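Local coordinates for protein putative acetyltransferase (Staphylococcus aureus subsp. aureus Mu50, PDB 3H4Q) that is of unknown function but belongs to the GNAT family and probably transfers an acetyl group from acetyl-CoA to an acceptor not yet identified, at residues N34-A39 with Y80-V85; I96-N101 with A181-L186; R110-K115 with A146-A151. All coordinates share one frame; numbering follows the deposited sequence. Where two conformers were deposited one is given.

Interaction 1: N34-A39 with Y80-V85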
# COMPACT_ATOMS: atom_id res chain seq x y z
N ASN A 34 -8.24 13.46 1.08
CA ASN A 34 -8.62 13.79 2.45
C ASN A 34 -8.12 12.72 3.44
O ASN A 34 -7.86 13.03 4.58
CB ASN A 34 -10.12 13.97 2.55
CG ASN A 34 -10.57 14.40 3.92
OD1 ASN A 34 -10.40 15.54 4.31
ND2 ASN A 34 -11.18 13.48 4.64
N LEU A 35 -7.98 11.47 3.02
CA LEU A 35 -7.41 10.44 3.91
C LEU A 35 -5.92 10.71 4.14
O LEU A 35 -5.42 10.55 5.26
CB LEU A 35 -7.62 9.03 3.36
CG LEU A 35 -9.05 8.51 3.39
CD1 LEU A 35 -9.12 7.10 2.79
CD2 LEU A 35 -9.68 8.51 4.77
N VAL A 36 -5.22 11.12 3.09
CA VAL A 36 -3.81 11.48 3.20
C VAL A 36 -3.65 12.64 4.18
O VAL A 36 -2.88 12.53 5.13
CB VAL A 36 -3.20 11.87 1.84
CG1 VAL A 36 -1.82 12.48 2.04
CG2 VAL A 36 -3.14 10.66 0.92
N GLU A 37 -4.39 13.72 3.97
CA GLU A 37 -4.30 14.87 4.85
C GLU A 37 -4.72 14.55 6.29
O GLU A 37 -4.20 15.14 7.24
CB GLU A 37 -5.09 16.06 4.29
CG GLU A 37 -4.51 16.65 3.00
N GLU A 38 -5.66 13.62 6.45
CA GLU A 38 -6.09 13.19 7.78
C GLU A 38 -4.90 12.49 8.47
O GLU A 38 -4.63 12.73 9.66
CB GLU A 38 -7.31 12.28 7.65
CG GLU A 38 -7.90 11.73 8.95
CD GLU A 38 -9.16 10.86 8.69
OE1 GLU A 38 -10.21 11.43 8.29
OE2 GLU A 38 -9.09 9.62 8.90
N ALA A 39 -4.18 11.67 7.71
CA ALA A 39 -2.98 10.99 8.19
C ALA A 39 -1.90 12.00 8.61
O ALA A 39 -1.34 11.89 9.70
CB ALA A 39 -2.43 10.06 7.11
N TYR A 80 -12.86 4.39 3.12
CA TYR A 80 -12.26 4.22 4.45
C TYR A 80 -10.79 3.86 4.44
O TYR A 80 -10.18 3.73 5.51
CB TYR A 80 -13.05 3.17 5.24
CG TYR A 80 -14.44 3.63 5.58
CD1 TYR A 80 -14.66 4.50 6.63
CD2 TYR A 80 -15.53 3.21 4.85
CE1 TYR A 80 -15.93 4.93 6.96
CE2 TYR A 80 -16.81 3.64 5.17
CZ TYR A 80 -17.00 4.50 6.22
OH TYR A 80 -18.28 4.95 6.54
N GLY A 81 -10.22 3.69 3.25
CA GLY A 81 -8.80 3.46 3.10
C GLY A 81 -8.43 3.16 1.66
O GLY A 81 -9.31 2.91 0.83
N PHE A 82 -7.14 3.22 1.34
CA PHE A 82 -6.67 2.83 0.01
C PHE A 82 -5.28 2.19 0.08
O PHE A 82 -4.61 2.28 1.09
CB PHE A 82 -6.64 4.01 -0.96
CG PHE A 82 -5.65 5.08 -0.61
CD1 PHE A 82 -5.99 6.11 0.24
CD2 PHE A 82 -4.38 5.07 -1.18
CE1 PHE A 82 -5.08 7.11 0.55
CE2 PHE A 82 -3.46 6.06 -0.87
CZ PHE A 82 -3.81 7.09 -0.00
N ILE A 83 -4.88 1.57 -1.02
CA ILE A 83 -3.60 0.90 -1.14
C ILE A 83 -3.17 0.99 -2.59
O ILE A 83 -4.00 0.93 -3.50
CB ILE A 83 -3.69 -0.59 -0.69
CG1 ILE A 83 -2.31 -1.24 -0.60
CG2 ILE A 83 -4.58 -1.40 -1.63
CD1 ILE A 83 -2.31 -2.59 0.18
N VAL A 84 -1.87 1.18 -2.81
CA VAL A 84 -1.29 1.26 -4.15
C VAL A 84 -0.29 0.12 -4.27
O VAL A 84 0.60 0.00 -3.44
CB VAL A 84 -0.57 2.57 -4.31
CG1 VAL A 84 0.18 2.63 -5.62
CG2 VAL A 84 -1.58 3.72 -4.19
N VAL A 85 -0.46 -0.74 -5.27
CA VAL A 85 0.42 -1.89 -5.48
C VAL A 85 0.69 -2.09 -6.97
O VAL A 85 -0.21 -1.91 -7.81
CB VAL A 85 -0.19 -3.19 -4.93
CG1 VAL A 85 -1.56 -3.45 -5.54
CG2 VAL A 85 0.74 -4.35 -5.19

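Interaction 2: I96-N101 with A181-L186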
# COMPACT_ATOMS: atom_id res chain seq x y z
N ILE A 96 20.32 -2.15 -1.67
CA ILE A 96 20.22 -3.10 -0.55
C ILE A 96 20.62 -4.52 -0.96
O ILE A 96 20.37 -4.94 -2.09
CB ILE A 96 18.77 -3.16 -0.03
CG1 ILE A 96 18.24 -1.76 0.29
CG2 ILE A 96 18.66 -4.06 1.20
CD1 ILE A 96 16.77 -1.74 0.61
N ASP A 97 21.25 -5.24 -0.04
CA ASP A 97 21.63 -6.63 -0.27
C ASP A 97 20.43 -7.49 0.14
O ASP A 97 20.35 -7.93 1.28
N TRP A 98 19.50 -7.71 -0.78
CA TRP A 98 18.30 -8.49 -0.48
C TRP A 98 18.61 -9.99 -0.40
O TRP A 98 19.43 -10.49 -1.17
CB TRP A 98 17.23 -8.31 -1.54
CG TRP A 98 16.75 -6.92 -1.70
CD1 TRP A 98 17.33 -5.94 -2.43
CD2 TRP A 98 15.57 -6.35 -1.12
NE1 TRP A 98 16.59 -4.80 -2.35
CE2 TRP A 98 15.50 -5.01 -1.55
CE3 TRP A 98 14.56 -6.84 -0.29
CZ2 TRP A 98 14.46 -4.15 -1.19
CZ3 TRP A 98 13.52 -5.99 0.07
CH2 TRP A 98 13.48 -4.66 -0.38
N PRO A 99 17.95 -10.71 0.53
CA PRO A 99 18.14 -12.15 0.65
C PRO A 99 17.14 -12.96 -0.18
O PRO A 99 17.07 -14.18 -0.01
CB PRO A 99 17.87 -12.38 2.13
CG PRO A 99 16.79 -11.44 2.43
CD PRO A 99 17.02 -10.22 1.56
N VAL A 100 16.40 -12.30 -1.06
CA VAL A 100 15.38 -12.96 -1.85
C VAL A 100 15.45 -12.43 -3.29
O VAL A 100 15.98 -11.34 -3.53
CB VAL A 100 13.99 -12.72 -1.21
CG1 VAL A 100 13.53 -11.28 -1.45
CG2 VAL A 100 12.99 -13.69 -1.74
N ASN A 101 14.94 -13.21 -4.24
CA ASN A 101 14.92 -12.79 -5.65
C ASN A 101 13.78 -11.78 -5.85
O ASN A 101 12.66 -11.99 -5.38
CB ASN A 101 14.73 -13.99 -6.58
CG ASN A 101 14.86 -13.63 -8.05
OD1 ASN A 101 14.92 -12.45 -8.43
ND2 ASN A 101 14.92 -14.65 -8.89
N ALA A 181 13.48 -1.32 4.34
CA ALA A 181 12.85 -1.93 3.20
C ALA A 181 12.44 -3.27 3.77
O ALA A 181 13.11 -3.80 4.65
CB ALA A 181 13.81 -2.11 2.07
N TYR A 182 11.34 -3.80 3.26
CA TYR A 182 10.82 -5.07 3.71
C TYR A 182 10.48 -6.00 2.56
O TYR A 182 10.15 -5.55 1.45
CB TYR A 182 9.49 -4.84 4.43
CG TYR A 182 9.54 -4.15 5.77
CD1 TYR A 182 9.47 -2.77 5.86
CD2 TYR A 182 9.56 -4.89 6.94
CE1 TYR A 182 9.47 -2.14 7.09
CE2 TYR A 182 9.57 -4.27 8.17
CZ TYR A 182 9.52 -2.90 8.24
OH TYR A 182 9.52 -2.30 9.47
N TYR A 183 10.54 -7.30 2.83
CA TYR A 183 10.09 -8.30 1.87
C TYR A 183 9.27 -9.33 2.60
O TYR A 183 9.40 -9.51 3.81
CB TYR A 183 11.26 -8.99 1.16
CG TYR A 183 12.06 -9.91 2.05
CD1 TYR A 183 11.68 -11.24 2.23
CD2 TYR A 183 13.17 -9.46 2.71
CE1 TYR A 183 12.39 -12.08 3.06
CE2 TYR A 183 13.90 -10.29 3.54
CZ TYR A 183 13.51 -11.60 3.71
OH TYR A 183 14.24 -12.43 4.54
N LYS A 184 8.41 -9.99 1.85
CA LYS A 184 7.61 -11.10 2.35
C LYS A 184 7.71 -12.22 1.32
O LYS A 184 7.46 -11.99 0.14
CB LYS A 184 6.14 -10.74 2.54
CG LYS A 184 5.34 -11.94 3.02
CD LYS A 184 3.89 -11.66 3.35
CE LYS A 184 3.34 -12.85 4.17
NZ LYS A 184 1.94 -12.64 4.63
N ASN A 185 8.11 -13.40 1.79
CA ASN A 185 8.16 -14.58 0.95
C ASN A 185 6.77 -15.20 1.04
O ASN A 185 6.35 -15.63 2.11
CB ASN A 185 9.23 -15.56 1.46
CG ASN A 185 9.42 -16.77 0.55
OD1 ASN A 185 9.06 -16.74 -0.63
ND2 ASN A 185 10.02 -17.82 1.08
N LEU A 186 6.06 -15.24 -0.09
CA LEU A 186 4.71 -15.80 -0.14
C LEU A 186 4.68 -17.35 -0.25
O LEU A 186 3.74 -17.89 -0.81
CB LEU A 186 3.94 -15.17 -1.31
CG LEU A 186 3.78 -13.64 -1.32
CD1 LEU A 186 3.09 -13.18 -2.58
CD2 LEU A 186 2.99 -13.16 -0.11

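Interaction 3: R110-K115 with A146-A151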
# COMPACT_ATOMS: atom_id res chain seq x y z
N ARG A 110 1.99 2.39 -0.95
CA ARG A 110 1.30 3.21 0.04
C ARG A 110 0.05 2.48 0.52
O ARG A 110 -0.58 1.77 -0.22
CB ARG A 110 0.94 4.57 -0.56
CG ARG A 110 0.52 5.62 0.46
CD ARG A 110 1.67 6.10 1.35
NE ARG A 110 1.22 7.18 2.23
CZ ARG A 110 0.66 7.04 3.43
NH1 ARG A 110 0.49 5.85 3.98
NH2 ARG A 110 0.29 8.13 4.09
N LEU A 111 -0.24 2.64 1.81
CA LEU A 111 -1.41 2.03 2.46
C LEU A 111 -1.91 2.99 3.54
O LEU A 111 -1.12 3.51 4.32
CB LEU A 111 -1.01 0.71 3.14
CG LEU A 111 -2.09 -0.04 3.94
CD1 LEU A 111 -3.32 -0.37 3.08
CD2 LEU A 111 -1.50 -1.34 4.52
N THR A 112 -3.21 3.26 3.57
CA THR A 112 -3.78 4.13 4.59
C THR A 112 -5.19 3.69 4.87
O THR A 112 -5.90 3.30 3.94
CB THR A 112 -3.90 5.59 4.14
OG1 THR A 112 -2.66 6.03 3.56
CG2 THR A 112 -4.23 6.46 5.31
N GLY A 113 -5.55 3.73 6.15
CA GLY A 113 -6.90 3.44 6.63
C GLY A 113 -7.50 4.77 7.04
O GLY A 113 -7.09 5.82 6.53
N SER A 114 -8.47 4.75 7.95
CA SER A 114 -9.13 5.99 8.36
C SER A 114 -9.45 6.02 9.85
O SER A 114 -9.44 4.97 10.50
CB SER A 114 -10.42 6.20 7.56
OG SER A 114 -11.32 5.13 7.78
N LYS A 115 -9.72 7.23 10.36
CA LYS A 115 -10.09 7.43 11.77
C LYS A 115 -11.38 6.68 12.07
O LYS A 115 -11.51 6.04 13.11
CB LYS A 115 -10.28 8.92 12.08
N ALA A 146 5.73 3.34 3.13
CA ALA A 146 4.42 2.96 2.59
C ALA A 146 3.30 3.13 3.62
O ALA A 146 2.14 3.29 3.25
CB ALA A 146 4.47 1.51 2.10
N LEU A 147 3.65 3.10 4.90
CA LEU A 147 2.65 3.15 5.95
C LEU A 147 2.82 4.36 6.83
O LEU A 147 3.87 4.94 6.88
CB LEU A 147 2.70 1.87 6.78
CG LEU A 147 1.92 0.68 6.17
CD1 LEU A 147 2.33 0.38 4.72
CD2 LEU A 147 2.10 -0.57 7.04
N ASN A 148 1.75 4.75 7.51
CA ASN A 148 1.83 5.85 8.46
C ASN A 148 2.67 5.35 9.63
O ASN A 148 2.70 4.14 9.87
CB ASN A 148 0.42 6.24 8.89
CG ASN A 148 -0.48 6.53 7.70
OD1 ASN A 148 -0.05 7.19 6.76
ND2 ASN A 148 -1.72 6.02 7.72
N LYS A 149 3.40 6.22 10.31
CA LYS A 149 4.25 5.79 11.44
C LYS A 149 3.49 4.88 12.42
O LYS A 149 3.92 3.75 12.67
CB LYS A 149 4.91 6.97 12.19
CG LYS A 149 6.21 7.47 11.57
N PRO A 150 2.32 5.34 12.92
CA PRO A 150 1.56 4.53 13.88
C PRO A 150 1.01 3.20 13.34
O PRO A 150 0.59 2.36 14.13
CB PRO A 150 0.42 5.46 14.29
CG PRO A 150 0.88 6.84 13.91
CD PRO A 150 1.63 6.62 12.65
N ALA A 151 1.01 2.99 12.03
CA ALA A 151 0.56 1.73 11.44
C ALA A 151 1.73 0.74 11.22
O ALA A 151 1.54 -0.37 10.67
CB ALA A 151 -0.14 1.99 10.11

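Interaction 1: N34-A39 with Y80-V85
Leu35 and Val36, neighbours on helix 29-42, reach strand 78-86 with one methyl each, and both methyls meet the rim of Phe82. Leu35 does the closer work on the backbone: its CD1 lies 3.6 Å from Gly81 N and 3.7 Å from Gly81 CA, a contact with the strand backbone itself. The same CD1 stands 4.2 Å from Phe82 CD1, at the ring edge. Further round that edge Val36 CG2 comes to 3.7 Å from Phe82 CZ, the two side chains crossing at a slant. Phe82 meets them because its CG sits between the backbone N and the carbonyl carbon (chi1 66°), which swings the ring toward the helix. In the GNAT fold such a helix lies across one side of the central sheet; here the axes of 34-39 and 80-85 cross at -99° and approach to 9.5 Å. Phe61 of helix 57-66 meets the Phe82 ring with its plane nearly perpendicular and also touches Val36, so the aromatic ring is packed between two helices. The other flank of helix 29-42 is looser: Asn34 is exposed, while Glu37 and Glu38 are partly so and make no contact with the strand. Glu38 OE2 instead accepts a hydrogen bond from Lys115 N. Tyr80 adds chiefly backbone, and its CB points away from the helix.

Interaction 2: I96-N101 with A181-L186
Ala181, Tyr183 and the side chains of Ile96, Trp98, Pro99 and Val100 fit together without a hydrogen bond between 96-101 and 181-186. Ala181 CB is a small knob in the angle between Ile96 and Trp98: Trp98 CH2 lies 3.6 Å from this methyl, while Ile96 CD1 is modelled 3.3 Å from Ala181 CB, unusually short and doubtful in detail at this resolution. The far end of the indole then fills the dip along the strand between Ala181 and Tyr183. Its edge lies by the backbone there, Trp98 CZ3 being 3.7 Å from Tyr182 O and 3.9 Å from Tyr183 CB. One face of the indole is backed within its own loop by Ile96 CG2, 4.1 Å above the plane and offset toward the rim. At the other end, Trp98 NE1 is hydrogen-bonded to Tyr93 O, which helps fix how the ring is turned.

Tyr183 is the large bump of the strand. With its CG held between the backbone N and carbonyl carbon (chi1 70°), the phenol rises toward the loop and enters a notch formed by Trp98, Pro99 and Val100. Pro99 CG lies close to Tyr183 CE2 (3.3 Å, again too short to trust in detail), while Val100 CG1 meets the base of the ring, 4.0 Å from Tyr183 CG. His161 of the adjacent strand packs beside the phenol with its ring at a shallow angle. Thus the long connection between strands 78-86 and 106-112 is laid over the C-terminal strand, near one border of the mixed sheet that forms the core of the GNAT fold.

Interaction 3: R110-K115 with A146-A151
Arg110 reaches back over the carbonyl of Ala146 to the amide of Asn148; it was modelled in two conformations, and the bonds described belong to one of them, so they may not always hold. Its CB and CG lie 4.2 Å and 4.0 Å from Ala146 O. The chain bends at chi2 (70°), which draws CD to 3.4 Å from Ala146 O; NE passes the same carbonyl without bonding to it. At the tip, NH1 gives Ala146 O a hydrogen bond of 3.1 Å, from above the carbonyl plane, and adds a weak one to Asn148 OD1. NH2 bonds to Asn148 OD1 at 2.9 Å, in the plane of that amide carbonyl, although the guanidinium and amide planes stand 87° apart. Both terminal nitrogens, NH1 weakly, thus share Asn148 OD1, and in this conformer the bonds to Ala146 O and Asn148 OD1 would hold the group's rotation.

A second donor, Leu111 N, 2.9 Å from Ala146 O, joins the two backbones directly. Leu111 CB meets Leu147 CD1 at 3.7 Å, and Leu154 of helix 153-157 touches both leucines.

An unidentified molecule, probably from the crystallisation liquor, is hydrogen-bonded to Leu111 O and Asn148 N and may mark a pocket between the segments. In GNAT enzymes the parallel strands equivalent to 106-112 and 139-143 splay apart, opening a V for acetyl-CoA; the pocket's position is consistent with that site, though no cofactor is bound.

Overall arrangement
From the N terminus, interaction 1 comes first: helix 29-42 meets strand 78-86, closing a loop that contains helix 57-66 and strand 70-75. The connection after strand 78-86 then opens interaction 2, which ends at strand 181-185 near the C terminus. Interaction 3 is nested inside that long loop, closing its own smaller one through helix 120-134 and strand 139-143. Interactions 1 and 3 touch, since strands 78-86 and 106-112 are antiparallel neighbours and Phe82 N pairs with Thr112 O. Interaction 2 lies on the opposite side of the chain's centre from interaction 1, their centres about 25 Å apart. All three reach the same sheet.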